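Local coordinates for pyridoxal kinase (Lactobacillus plantarum, PDB 3H74), which probably catalyses the ATP-dependent phosphorylation of pyridoxal to pyridoxal 5'-phosphate as a vitamin B6 kinase of the ribokinase superfamily, at residues A[184-189]-A[202-207]; A[140-145]-A[178-183]; A[219-224]-A[236-241]; A[246-251]-A[260-265]. All blocks are in the same frame, centred on the assembly; numbering follows the deposited sequence.

Contact 1. Residues A[184-189]-A[202-207]; sequences ADQIGC and GARRLP
The carbonyl O of Ala184 meets Arg205 NH1 at the edge of the guanidinium and close to its plane, in a weak hydrogen bond of 3.4 Å. Asp185 is held at both its backbone and its side chain. Its O accepts from Arg205 N at 2.9 Å, with the donor in the carbonyl plane, and also takes a proton from a water that bridges to Arg205 O. With CG between the backbone N and carbonyl carbon (chi1 51°), its carboxylate lies against one face of the Arg204 guanidinium, where Asp185 OD2 is 3.1 Å from Arg204 NH1. That oxygen sits well out of the guanidinium plane, so the salt bridge is one of charge without a directed N-H. Gln186 follows as a non-hydrogen-bonded partner of Arg204. At Ile187 the strands exchange a pair of bonds, Ile187 N to Ala203 O at 2.9 Å and Ala203 N to Ile187 O at 3.0 Å, while Ile187 CG2 touches Arg205 CG at 4.0 Å. Gly188 then faces Gly202 with the CA atoms 3.8 Å apart, an approach that side chains there would obstruct. The antiparallel hairpin of strands 186-192 and 198-204 is thus secured by its backbone, and two exposed arginines add mainly electrostatic and weak polar attachments at the end of the pairing.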
loop_
_atom_site.group_PDB
_atom_site.type_symbol
_atom_site.label_atom_id
_atom_site.label_comp_id
_atom_site.label_asym_id
_atom_site.label_seq_id
_atom_site.Cartn_x
_atom_site.Cartn_y
_atom_site.Cartn_z
ATOM N N ALA A 184 -6.746 21.669 6.608
ATOM C CA ALA A 184 -7.736 22.505 5.950
ATOM C C ALA A 184 -8.411 21.715 4.824
ATOM O O ALA A 184 -9.032 20.677 5.076
ATOM C CB ALA A 184 -7.107 23.803 5.438
ATOM N N ASP A 185 -8.319 22.223 3.597
ATOM C CA ASP A 185 -8.935 21.557 2.449
ATOM C C ASP A 185 -8.061 20.522 1.724
ATOM O O ASP A 185 -8.438 20.045 0.650
ATOM C CB ASP A 185 -9.444 22.619 1.470
ATOM C CG ASP A 185 -8.398 23.648 1.132
ATOM O OD1 ASP A 185 -7.205 23.302 1.020
ATOM O OD2 ASP A 185 -8.785 24.822 0.982
ATOM N N GLN A 186 -6.909 20.193 2.316
ATOM C CA GLN A 186 -5.963 19.244 1.721
ATOM C C GLN A 186 -6.045 17.886 2.403
ATOM O O GLN A 186 -6.439 17.782 3.565
ATOM C CB GLN A 186 -4.531 19.777 1.822
ATOM C CG GLN A 186 -4.365 21.224 1.366
ATOM C CD GLN A 186 -4.242 21.371 -0.137
ATOM O OE1 GLN A 186 -5.047 22.057 -0.775
ATOM N NE2 GLN A 186 -3.230 20.739 -0.713
ATOM N N ILE A 187 -5.688 16.844 1.655
ATOM C CA ILE A 187 -5.453 15.528 2.235
ATOM C C ILE A 187 -4.105 15.033 1.714
ATOM O O ILE A 187 -3.723 15.316 0.586
ATOM C CB ILE A 187 -6.626 14.546 1.967
ATOM C CG1 ILE A 187 -6.478 13.283 2.835
ATOM C CG2 ILE A 187 -6.769 14.228 0.470
ATOM C CD1 ILE A 187 -7.708 12.375 2.879
ATOM N N GLY A 188 -3.359 14.325 2.552
ATOM C CA GLY A 188 -2.043 13.878 2.138
ATOM C C GLY A 188 -1.275 13.129 3.200
ATOM O O GLY A 188 -1.856 12.562 4.127
ATOM N N CYS A 189 0.043 13.161 3.046
ATOM C CA CYS A 189 0.958 12.330 3.815
ATOM C C CYS A 189 1.747 13.144 4.822
ATOM O O CYS A 189 2.215 14.248 4.527
ATOM C CB CYS A 189 1.930 11.631 2.860
ATOM S SG CYS A 189 1.167 10.414 1.757
ATOM N N GLY A 202 0.308 17.450 0.688
ATOM C CA GLY A 202 -1.012 17.036 0.298
ATOM C C GLY A 202 -1.516 17.640 -1.017
ATOM O O GLY A 202 -0.819 18.271 -1.708
ATOM N N ALA A 203 -2.745 17.353 -1.322
ATOM C CA ALA A 203 -3.383 17.908 -2.489
ATOM C C ALA A 203 -4.810 18.236 -2.080
ATOM O O ALA A 203 -5.330 17.680 -1.107
ATOM C CB ALA A 203 -3.347 16.910 -3.638
ATOM N N ARG A 204 -5.445 19.145 -2.809
ATOM C CA ARG A 204 -6.794 19.573 -2.467
ATOM C C ARG A 204 -7.773 18.403 -2.568
ATOM O O ARG A 204 -7.869 17.757 -3.609
ATOM C CB ARG A 204 -7.198 20.731 -3.373
ATOM C CG ARG A 204 -8.480 21.442 -2.962
ATOM C CD ARG A 204 -8.668 22.763 -3.728
ATOM N NE ARG A 204 -7.584 23.706 -3.452
ATOM C CZ ARG A 204 -7.687 24.784 -2.673
ATOM N NH1 ARG A 204 -8.845 25.110 -2.112
ATOM N NH2 ARG A 204 -6.630 25.558 -2.486
ATOM N N ARG A 205 -8.488 18.142 -1.480
ATOM C CA ARG A 205 -9.370 16.995 -1.377
ATOM C C ARG A 205 -10.555 17.142 -2.331
ATOM O O ARG A 205 -11.190 18.207 -2.406
ATOM C CB ARG A 205 -9.823 16.866 0.077
ATOM C CG ARG A 205 -10.545 15.594 0.452
ATOM C CD ARG A 205 -10.699 15.538 1.979
ATOM N NE ARG A 205 -11.445 16.683 2.527
ATOM C CZ ARG A 205 -10.914 17.739 3.155
ATOM N NH1 ARG A 205 -9.602 17.844 3.353
ATOM N NH2 ARG A 205 -11.710 18.704 3.601
ATOM N N LEU A 206 -10.844 16.065 -3.054
ATOM C CA LEU A 206 -11.940 16.024 -4.016
ATOM C C LEU A 206 -13.132 15.302 -3.396
ATOM O O LEU A 206 -12.944 14.438 -2.544
ATOM C CB LEU A 206 -11.490 15.329 -5.310
ATOM C CG LEU A 206 -10.207 15.899 -5.944
ATOM C CD1 LEU A 206 -9.794 15.100 -7.175
ATOM C CD2 LEU A 206 -10.363 17.386 -6.292
ATOM N N PRO A 207 -14.360 15.657 -3.806
ATOM C CA PRO A 207 -15.549 15.046 -3.201
ATOM C C PRO A 207 -15.706 13.582 -3.573
ATOM O O PRO A 207 -15.339 13.176 -4.674
ATOM C CB PRO A 207 -16.702 15.858 -3.798
ATOM C CG PRO A 207 -16.161 16.359 -5.103
ATOM C CD PRO A 207 -14.717 16.649 -4.840
HETATM O O HOH W 1 -11.011 20.189 -0.516
#

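Contact 2. Residues A[140-145]-A[178-183]; sequences PNTTEA and ITDVQR. With SO4 (sulfate ion), chain B.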
loop_
_atom_site.group_PDB
_atom_site.type_symbol
_atom_site.label_atom_id
_atom_site.label_comp_id
_atom_site.label_asym_id
_atom_site.label_seq_id
_atom_site.Cartn_x
_atom_site.Cartn_y
_atom_site.Cartn_z
ATOM N N PRO A 140 0.530 3.487 6.714
ATOM C CA PRO A 140 -0.732 3.376 7.429
ATOM C C PRO A 140 -1.626 4.588 7.202
ATOM O O PRO A 140 -1.133 5.707 7.015
ATOM C CB PRO A 140 -0.287 3.355 8.898
ATOM C CG PRO A 140 0.995 4.133 8.894
ATOM C CD PRO A 140 1.667 3.669 7.645
ATOM N N ASN A 141 -2.931 4.366 7.242
ATOM C CA ASN A 141 -3.862 5.464 7.442
ATOM C C ASN A 141 -3.929 5.773 8.947
ATOM O O ASN A 141 -3.190 5.182 9.746
ATOM C CB ASN A 141 -5.235 5.167 6.809
ATOM C CG ASN A 141 -5.940 3.982 7.445
ATOM O OD1 ASN A 141 -5.739 3.685 8.620
ATOM N ND2 ASN A 141 -6.791 3.302 6.676
ATOM N N THR A 142 -4.806 6.692 9.328
ATOM C CA THR A 142 -4.867 7.173 10.707
ATOM C C THR A 142 -5.372 6.087 11.667
ATOM O O THR A 142 -4.929 6.009 12.815
ATOM C CB THR A 142 -5.699 8.479 10.775
ATOM O OG1 THR A 142 -4.939 9.545 10.195
ATOM C CG2 THR A 142 -6.039 8.859 12.194
ATOM N N THR A 143 -6.275 5.236 11.185
ATOM C CA THR A 143 -6.757 4.094 11.961
ATOM C C THR A 143 -5.626 3.093 12.212
ATOM O O THR A 143 -5.412 2.626 13.338
ATOM C CB THR A 143 -7.931 3.384 11.243
ATOM O OG1 THR A 143 -9.010 4.307 11.067
ATOM C CG2 THR A 143 -8.433 2.198 12.042
ATOM N N GLU A 144 -4.897 2.774 11.149
ATOM C CA GLU A 144 -3.808 1.812 11.212
ATOM C C GLU A 144 -2.645 2.309 12.063
ATOM O O GLU A 144 -2.014 1.530 12.767
ATOM C CB GLU A 144 -3.362 1.455 9.800
ATOM C CG GLU A 144 -4.427 0.630 9.094
ATOM C CD GLU A 144 -4.443 0.754 7.581
ATOM O OE1 GLU A 144 -3.702 1.587 7.008
ATOM O OE2 GLU A 144 -5.238 -0.001 6.979
ATOM N N ALA A 145 -2.368 3.607 12.011
ATOM C CA ALA A 145 -1.306 4.187 12.840
ATOM C C ALA A 145 -1.567 3.928 14.325
ATOM O O ALA A 145 -0.674 3.498 15.062
ATOM C CB ALA A 145 -1.180 5.668 12.576
ATOM N N ILE A 178 1.930 8.486 7.436
ATOM C CA ILE A 178 0.474 8.405 7.554
ATOM C C ILE A 178 -0.146 9.077 6.331
ATOM O O ILE A 178 0.216 10.197 6.005
ATOM C CB ILE A 178 -0.046 9.025 8.879
ATOM C CG1 ILE A 178 0.549 8.272 10.070
ATOM C CG2 ILE A 178 -1.571 8.985 8.926
ATOM C CD1 ILE A 178 0.227 8.888 11.432
ATOM N N THR A 179 -1.079 8.395 5.664
ATOM C CA THR A 179 -1.478 8.766 4.289
ATOM C C THR A 179 -2.780 9.567 4.099
ATOM O O THR A 179 -3.092 9.983 2.980
ATOM C CB THR A 179 -1.567 7.511 3.392
ATOM O OG1 THR A 179 -2.545 6.622 3.934
ATOM C CG2 THR A 179 -0.204 6.808 3.297
ATOM N N ASP A 180 -3.524 9.790 5.175
ATOM C CA ASP A 180 -4.852 10.412 5.083
ATOM C C ASP A 180 -4.968 11.634 5.985
ATOM O O ASP A 180 -6.059 11.971 6.464
ATOM C CB ASP A 180 -5.940 9.390 5.442
ATOM C CG ASP A 180 -5.815 8.870 6.874
ATOM O OD1 ASP A 180 -4.827 9.215 7.552
ATOM O OD2 ASP A 180 -6.708 8.120 7.324
ATOM N N VAL A 181 -3.845 12.290 6.228
ATOM C CA VAL A 181 -3.836 13.445 7.108
ATOM C C VAL A 181 -4.494 14.616 6.392
ATOM O O VAL A 181 -4.111 14.966 5.276
ATOM C CB VAL A 181 -2.404 13.814 7.549
ATOM C CG1 VAL A 181 -2.401 15.092 8.377
ATOM C CG2 VAL A 181 -1.786 12.684 8.354
ATOM N N GLN A 182 -5.490 15.207 7.046
ATOM C CA GLN A 182 -6.193 16.358 6.506
ATOM C C GLN A 182 -5.704 17.643 7.147
ATOM O O GLN A 182 -5.546 17.719 8.371
ATOM C CB GLN A 182 -7.704 16.190 6.669
ATOM C CG GLN A 182 -8.247 15.064 5.802
ATOM C CD GLN A 182 -9.743 14.885 5.898
ATOM O OE1 GLN A 182 -10.227 13.799 6.213
ATOM N NE2 GLN A 182 -10.489 15.941 5.612
ATOM N N ARG A 183 -5.427 18.636 6.313
ATOM C CA ARG A 183 -5.068 19.968 6.777
ATOM C C ARG A 183 -5.848 20.946 5.941
ATOM O O ARG A 183 -5.634 21.045 4.724
ATOM C CB ARG A 183 -3.572 20.231 6.630
ATOM C CG ARG A 183 -2.730 19.548 7.681
ATOM C CD ARG A 183 -1.317 20.056 7.644
ATOM N NE ARG A 183 -0.487 19.405 8.654
ATOM C CZ ARG A 183 0.809 19.641 8.823
ATOM N NH1 ARG A 183 1.438 20.517 8.047
ATOM N NH2 ARG A 183 1.480 18.995 9.768
HETATM S S SO4 B . -6.602 3.409 2.716
HETATM O O1 SO4 B . -5.787 2.253 3.092
HETATM O O2 SO4 B . -7.050 4.120 3.913
HETATM O O3 SO4 B . -5.848 4.302 1.837
HETATM O O4 SO4 B . -7.793 2.937 2.002
HETATM O O HOH W 2 -8.277 5.811 8.965
#
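Hydrogen bonds dominate the meeting of Thr142 with Asp180. The carboxylate receives the hydroxyl of Thr142, OG1 to OD1 at 2.7 Å, and the amide of the same residue, N to OD2 at 3.1 Å. Both donors arrive on the syn side and somewhat out of the carboxylate plane. Asp180 CG lies between its own backbone N and carbonyl carbon (chi1 62°), which presents both oxygens to the first turn of helix 142-149. A water that accepts from Thr143 N probably also donates to Asp180 OD2. With a leucine at this point of the strand, the Thr142 amide and hydroxyl would probably lose their shared acceptor, and the start of the helix would be less firmly tied to the strand. Among backbone groups, Thr179 N donates to Pro140 O at 3.0 Å, and Ile178 CA adds a CH...O contact to that oxygen. Apolar packing is brief: Ile178 CD1 rests on Ala145 CB at 3.7 Å. The sulfate, probably from the crystallisation liquor, takes a nearly straight bond from Asn141 ND2 through its O2 at 2.9 Å. Asn141 OD1 meanwhile accepts from Glu144 N, and Glu144 OE1 from Asn141 N, completing the reciprocal pair of bonds that defines a capping box at a helix N-terminus.

Contact 3. Residues A[219-224]-A[236-241]; sequences AVIAGL and ARANQW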
loop_
_atom_site.group_PDB
_atom_site.type_symbol
_atom_site.label_atom_id
_atom_site.label_comp_id
_atom_site.label_asym_id
_atom_site.label_seq_id
_atom_site.Cartn_x
_atom_site.Cartn_y
_atom_site.Cartn_z
ATOM N N ALA A 219 1.501 1.721 -4.778
ATOM C CA ALA A 219 2.238 1.308 -5.969
ATOM C C ALA A 219 3.095 2.453 -6.508
ATOM O O ALA A 219 4.250 2.252 -6.871
ATOM C CB ALA A 219 1.291 0.772 -7.047
ATOM N N VAL A 220 2.519 3.650 -6.569
ATOM C CA VAL A 220 3.257 4.815 -7.066
ATOM C C VAL A 220 4.441 5.157 -6.165
ATOM O O VAL A 220 5.545 5.401 -6.644
ATOM C CB VAL A 220 2.327 6.031 -7.271
ATOM C CG1 VAL A 220 3.122 7.284 -7.531
ATOM C CG2 VAL A 220 1.362 5.761 -8.418
ATOM N N ILE A 221 4.206 5.155 -4.860
ATOM C CA ILE A 221 5.281 5.444 -3.913
ATOM C C ILE A 221 6.417 4.421 -4.023
ATOM O O ILE A 221 7.594 4.794 -4.141
ATOM C CB ILE A 221 4.736 5.541 -2.474
ATOM C CG1 ILE A 221 3.893 6.813 -2.316
ATOM C CG2 ILE A 221 5.871 5.490 -1.434
ATOM C CD1 ILE A 221 3.140 6.929 -1.006
ATOM N N ALA A 222 6.071 3.134 -4.031
ATOM C CA ALA A 222 7.082 2.096 -4.173
ATOM C C ALA A 222 7.824 2.249 -5.491
ATOM O O ALA A 222 9.055 2.121 -5.524
ATOM C CB ALA A 222 6.466 0.721 -4.061
ATOM N N GLY A 223 7.091 2.517 -6.574
ATOM C CA GLY A 223 7.702 2.669 -7.887
ATOM C C GLY A 223 8.677 3.827 -7.952
ATOM O O GLY A 223 9.762 3.713 -8.532
ATOM N N LEU A 224 8.304 4.956 -7.364
ATOM C CA LEU A 224 9.186 6.126 -7.366
ATOM C C LEU A 224 10.414 5.926 -6.478
ATOM O O LEU A 224 11.539 6.257 -6.871
ATOM C CB LEU A 224 8.421 7.391 -6.972
ATOM C CG LEU A 224 7.363 7.860 -7.974
ATOM C CD1 LEU A 224 6.482 8.922 -7.340
ATOM C CD2 LEU A 224 8.009 8.391 -9.260
ATOM N N ALA A 236 5.303 14.002 -2.541
ATOM C CA ALA A 236 4.675 15.131 -3.225
ATOM C C ALA A 236 4.097 14.686 -4.573
ATOM O O ALA A 236 2.932 14.950 -4.870
ATOM C CB ALA A 236 5.662 16.279 -3.391
ATOM N N ARG A 237 4.904 13.991 -5.372
ATOM C CA ARG A 237 4.453 13.537 -6.685
ATOM C C ARG A 237 3.326 12.512 -6.566
ATOM O O ARG A 237 2.335 12.582 -7.307
ATOM C CB ARG A 237 5.610 12.962 -7.494
ATOM C CG ARG A 237 5.197 12.355 -8.828
ATOM C CD ARG A 237 6.417 12.015 -9.651
ATOM N NE ARG A 237 6.932 13.209 -10.307
ATOM C CZ ARG A 237 8.217 13.475 -10.528
ATOM N NH1 ARG A 237 8.552 14.600 -11.146
ATOM N NH2 ARG A 237 9.170 12.639 -10.128
ATOM N N ALA A 238 3.460 11.568 -5.634
ATOM C CA ALA A 238 2.453 10.525 -5.474
ATOM C C ALA A 238 1.098 11.117 -5.109
ATOM O O ALA A 238 0.065 10.703 -5.636
ATOM C CB ALA A 238 2.893 9.507 -4.444
ATOM N N ASN A 239 1.104 12.107 -4.238
ATOM C CA ASN A 239 -0.163 12.770 -3.881
ATOM C C ASN A 239 -0.811 13.516 -5.056
ATOM O O ASN A 239 -1.981 13.472 -5.260
ATOM C CB ASN A 239 0.081 13.669 -2.627
ATOM C CG ASN A 239 0.120 12.829 -1.358
ATOM O OD1 ASN A 239 -0.864 12.504 -0.840
ATOM N ND2 ASN A 239 1.260 12.384 -1.000
ATOM N N GLN A 240 0.018 14.172 -5.827
ATOM C CA GLN A 240 -0.451 14.877 -6.990
ATOM C C GLN A 240 -1.033 13.889 -8.015
ATOM O O GLN A 240 -2.062 14.111 -8.565
ATOM C CB GLN A 240 0.650 15.701 -7.672
ATOM C CG GLN A 240 0.125 16.160 -9.077
ATOM C CD GLN A 240 0.911 17.307 -9.732
ATOM O OE1 GLN A 240 1.833 17.041 -10.520
ATOM N NE2 GLN A 240 0.533 18.542 -9.432
ATOM N N TRP A 241 -0.328 12.794 -8.226
ATOM C CA TRP A 241 -0.778 11.781 -9.214
ATOM C C TRP A 241 -2.074 11.087 -8.769
ATOM O O TRP A 241 -2.950 10.861 -9.548
ATOM C CB TRP A 241 0.380 10.783 -9.401
ATOM C CG TRP A 241 1.462 11.253 -10.350
ATOM C CD1 TRP A 241 1.545 12.436 -10.970
ATOM C CD2 TRP A 241 2.547 10.467 -10.815
ATOM N NE1 TRP A 241 2.632 12.447 -11.801
ATOM C CE2 TRP A 241 3.251 11.241 -11.729
ATOM C CE3 TRP A 241 2.972 9.174 -10.571
ATOM C CZ2 TRP A 241 4.405 10.767 -12.381
ATOM C CZ3 TRP A 241 4.121 8.700 -11.243
ATOM C CH2 TRP A 241 4.801 9.517 -12.113
#
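Val220 and Trp241 cross obliquely, and the methyl CG1 of the valine reaches the six-membered part of the indole at CE3, 3.6 Å away. The approach is neither squarely over the face nor at the edge. Placing CG1 anti to the backbone N (chi1 169°) sends this methyl across the gap, where it also meets Ala238 CB at 3.8 Å. The alanine methyl is thus met by two side chains of helix 213-226, for Ile221 reaches it from the next position with CG1 at 3.6 Å. One turn on from Val220, Leu224 lies at about a right angle to Arg237. Its CD1 touches the arginine CD at 3.9 Å, while CD2 sits near the plane of the guanidinium, at its edge. The aliphatic part of Arg237 is in turn laid over the indole, with CG 3.7 Å above the ring plane and over its centre, so that its methylenes touch both the leucine and the tryptophan. Leu266, Ala269 and Ile270 of helix 264-274 also pack on Trp241. The helical segments run roughly antiparallel, 145° between directions, with axes 9.3 Å apart at closest approach, a distance to which the small Ala238 is suited. No hydrogen bond crosses the contact: cohesion comes from buried hydrocarbon and an aromatic ring, with the arginine contributing its methylene chain rather than a charge pairing across this contact.

Contact 4. Residues A[246-251]-A[260-265]; sequences VAETIA and GVALGD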
loop_
_atom_site.group_PDB
_atom_site.type_symbol
_atom_site.label_atom_id
_atom_site.label_comp_id
_atom_site.label_asym_id
_atom_site.label_seq_id
_atom_site.Cartn_x
_atom_site.Cartn_y
_atom_site.Cartn_z
ATOM N N VAL A 246 -7.988 10.426 -9.245
ATOM C CA VAL A 246 -9.343 10.623 -8.733
ATOM C C VAL A 246 -10.123 11.619 -9.606
ATOM O O VAL A 246 -11.278 11.364 -9.944
ATOM C CB VAL A 246 -9.362 11.043 -7.244
ATOM C CG1 VAL A 246 -10.768 11.455 -6.814
ATOM C CG2 VAL A 246 -8.834 9.901 -6.371
ATOM N N ALA A 247 -9.468 12.711 -10.006
ATOM C CA ALA A 247 -10.108 13.690 -10.890
ATOM C C ALA A 247 -10.563 13.017 -12.184
ATOM O O ALA A 247 -11.664 13.273 -12.690
ATOM C CB ALA A 247 -9.181 14.840 -11.181
ATOM N N GLU A 248 -9.729 12.141 -12.734
ATOM C CA GLU A 248 -10.112 11.458 -13.961
ATOM C C GLU A 248 -11.307 10.535 -13.746
ATOM O O GLU A 248 -12.197 10.419 -14.594
ATOM C CB GLU A 248 -8.943 10.679 -14.584
ATOM C CG GLU A 248 -9.338 10.096 -15.938
ATOM C CD GLU A 248 -8.294 9.213 -16.580
ATOM O OE1 GLU A 248 -7.259 8.907 -15.956
ATOM O OE2 GLU A 248 -8.532 8.832 -17.746
ATOM N N THR A 249 -11.320 9.886 -12.587
ATOM C CA THR A 249 -12.412 8.982 -12.227
ATOM C C THR A 249 -13.732 9.755 -12.199
ATOM O O THR A 249 -14.729 9.315 -12.770
ATOM C CB THR A 249 -12.149 8.325 -10.859
ATOM O OG1 THR A 249 -10.856 7.701 -10.869
ATOM C CG2 THR A 249 -13.215 7.287 -10.518
ATOM N N ILE A 250 -13.713 10.915 -11.546
ATOM C CA ILE A 250 -14.895 11.785 -11.498
ATOM C C ILE A 250 -15.313 12.198 -12.918
ATOM O O ILE A 250 -16.493 12.140 -13.284
ATOM C CB ILE A 250 -14.618 13.017 -10.622
ATOM C CG1 ILE A 250 -14.378 12.579 -9.176
ATOM C CG2 ILE A 250 -15.779 14.022 -10.690
ATOM C CD1 ILE A 250 -13.855 13.666 -8.257
ATOM N N ALA A 251 -14.331 12.562 -13.736
ATOM C CA ALA A 251 -14.592 13.051 -15.093
ATOM C C ALA A 251 -15.231 12.000 -15.990
ATOM O O ALA A 251 -15.886 12.340 -16.970
ATOM C CB ALA A 251 -13.308 13.547 -15.719
ATOM N N GLY A 260 -12.404 0.574 -9.367
ATOM C CA GLY A 260 -11.350 1.387 -8.810
ATOM C C GLY A 260 -10.966 2.586 -9.662
ATOM O O GLY A 260 -11.394 2.736 -10.814
ATOM N N VAL A 261 -10.131 3.438 -9.069
ATOM C CA VAL A 261 -9.714 4.702 -9.680
ATOM C C VAL A 261 -9.152 4.522 -11.096
ATOM O O VAL A 261 -8.452 3.540 -11.387
ATOM C CB VAL A 261 -8.732 5.445 -8.727
ATOM C CG1 VAL A 261 -7.417 4.718 -8.596
ATOM C CG2 VAL A 261 -8.510 6.854 -9.133
ATOM N N ALA A 262 -9.492 5.459 -11.977
ATOM C CA ALA A 262 -8.969 5.508 -13.334
ATOM C C ALA A 262 -7.444 5.593 -13.343
ATOM O O ALA A 262 -6.833 6.277 -12.512
ATOM C CB ALA A 262 -9.558 6.702 -14.076
ATOM N N LEU A 263 -6.853 4.925 -14.330
ATOM C CA LEU A 263 -5.399 4.841 -14.446
ATOM C C LEU A 263 -4.808 5.527 -15.675
ATOM O O LEU A 263 -3.597 5.684 -15.751
ATOM C CB LEU A 263 -4.943 3.374 -14.417
ATOM C CG LEU A 263 -5.329 2.589 -13.163
ATOM C CD1 LEU A 263 -4.948 1.132 -13.340
ATOM C CD2 LEU A 263 -4.690 3.179 -11.899
ATOM N N GLY A 264 -5.643 5.960 -16.620
ATOM C CA GLY A 264 -5.143 6.486 -17.891
ATOM C C GLY A 264 -4.246 7.702 -17.759
ATOM O O GLY A 264 -3.139 7.731 -18.296
ATOM N N ASP A 265 -4.715 8.729 -17.055
ATOM C CA ASP A 265 -3.916 9.944 -16.880
ATOM C C ASP A 265 -2.643 9.633 -16.100
ATOM O O ASP A 265 -1.579 10.177 -16.384
ATOM C CB ASP A 265 -4.715 11.058 -16.190
ATOM C CG ASP A 265 -5.726 11.728 -17.113
ATOM O OD1 ASP A 265 -5.733 11.439 -18.325
ATOM O OD2 ASP A 265 -6.519 12.554 -16.607
HETATM O O HOH W 3 -5.436 8.307 -13.907
HETATM O O HOH W 4 -6.662 9.114 -19.769
#
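Glu248 reaches Asp265 with an extended side chain: CG is anti to the backbone N (chi1 -174°) and the next torsion is also near 180°. This stretch carries OE1 to the start of helix 264-274, where it accepts from Asp265 N at 2.8 Å on the syn side. The same oxygen receives a proton from a water that also donates to Ala262 O. A second water donates to both Glu248 OE2 and Asp265 OD1, joining two carboxylates that stack with their planes only 16° apart. Their like charges, 3.8 Å between Glu248 OE1 and Asp265 OD2, are probably eased by these donors and by the helix N-terminus. Were Glu248 replaced by an alanine, the Asp265 amide is likely to lose this acceptor and both waters one of their partners. Thr249 turns OG1 beside its own backbone N (chi1 -54°), where the hydroxyl oxygen accepts from Ala262 N at 2.8 Å and also bonds to Ala245 O, one turn back in its helix. Val261 CG2 packs against Val246 CG2 at 4.1 Å, the two side chains crossing at about a right angle. The arrangement is a loop joining two successive helices, in which side chains near the end of helix 231-251 hold the incoming chain and the first turn of helix 264-274.

In the fold
Contacts 2, 1, 3 and 4 close one after another along the chain. Contacts 1 and 2 lie about 12 Å apart between centres and share the small antiparallel sheet, in which strands 178-183 and 186-192 are neighbours; Gly188 N probably bonds to Val181 O between them. Contacts 3 and 4 are about 15 Å apart between centres and both use helix 231-251, which also borders the small sheet: Asn239 of contact 3 touches Cys189 and Gly188, while Leu206 of contact 1 packs on Val246 of contact 4. Contacts 2 and 4 are the most distant, about 22 Å between centres. The C-terminal helices and the small sheet are thereby joined into one continuous part of a ribokinase-like fold.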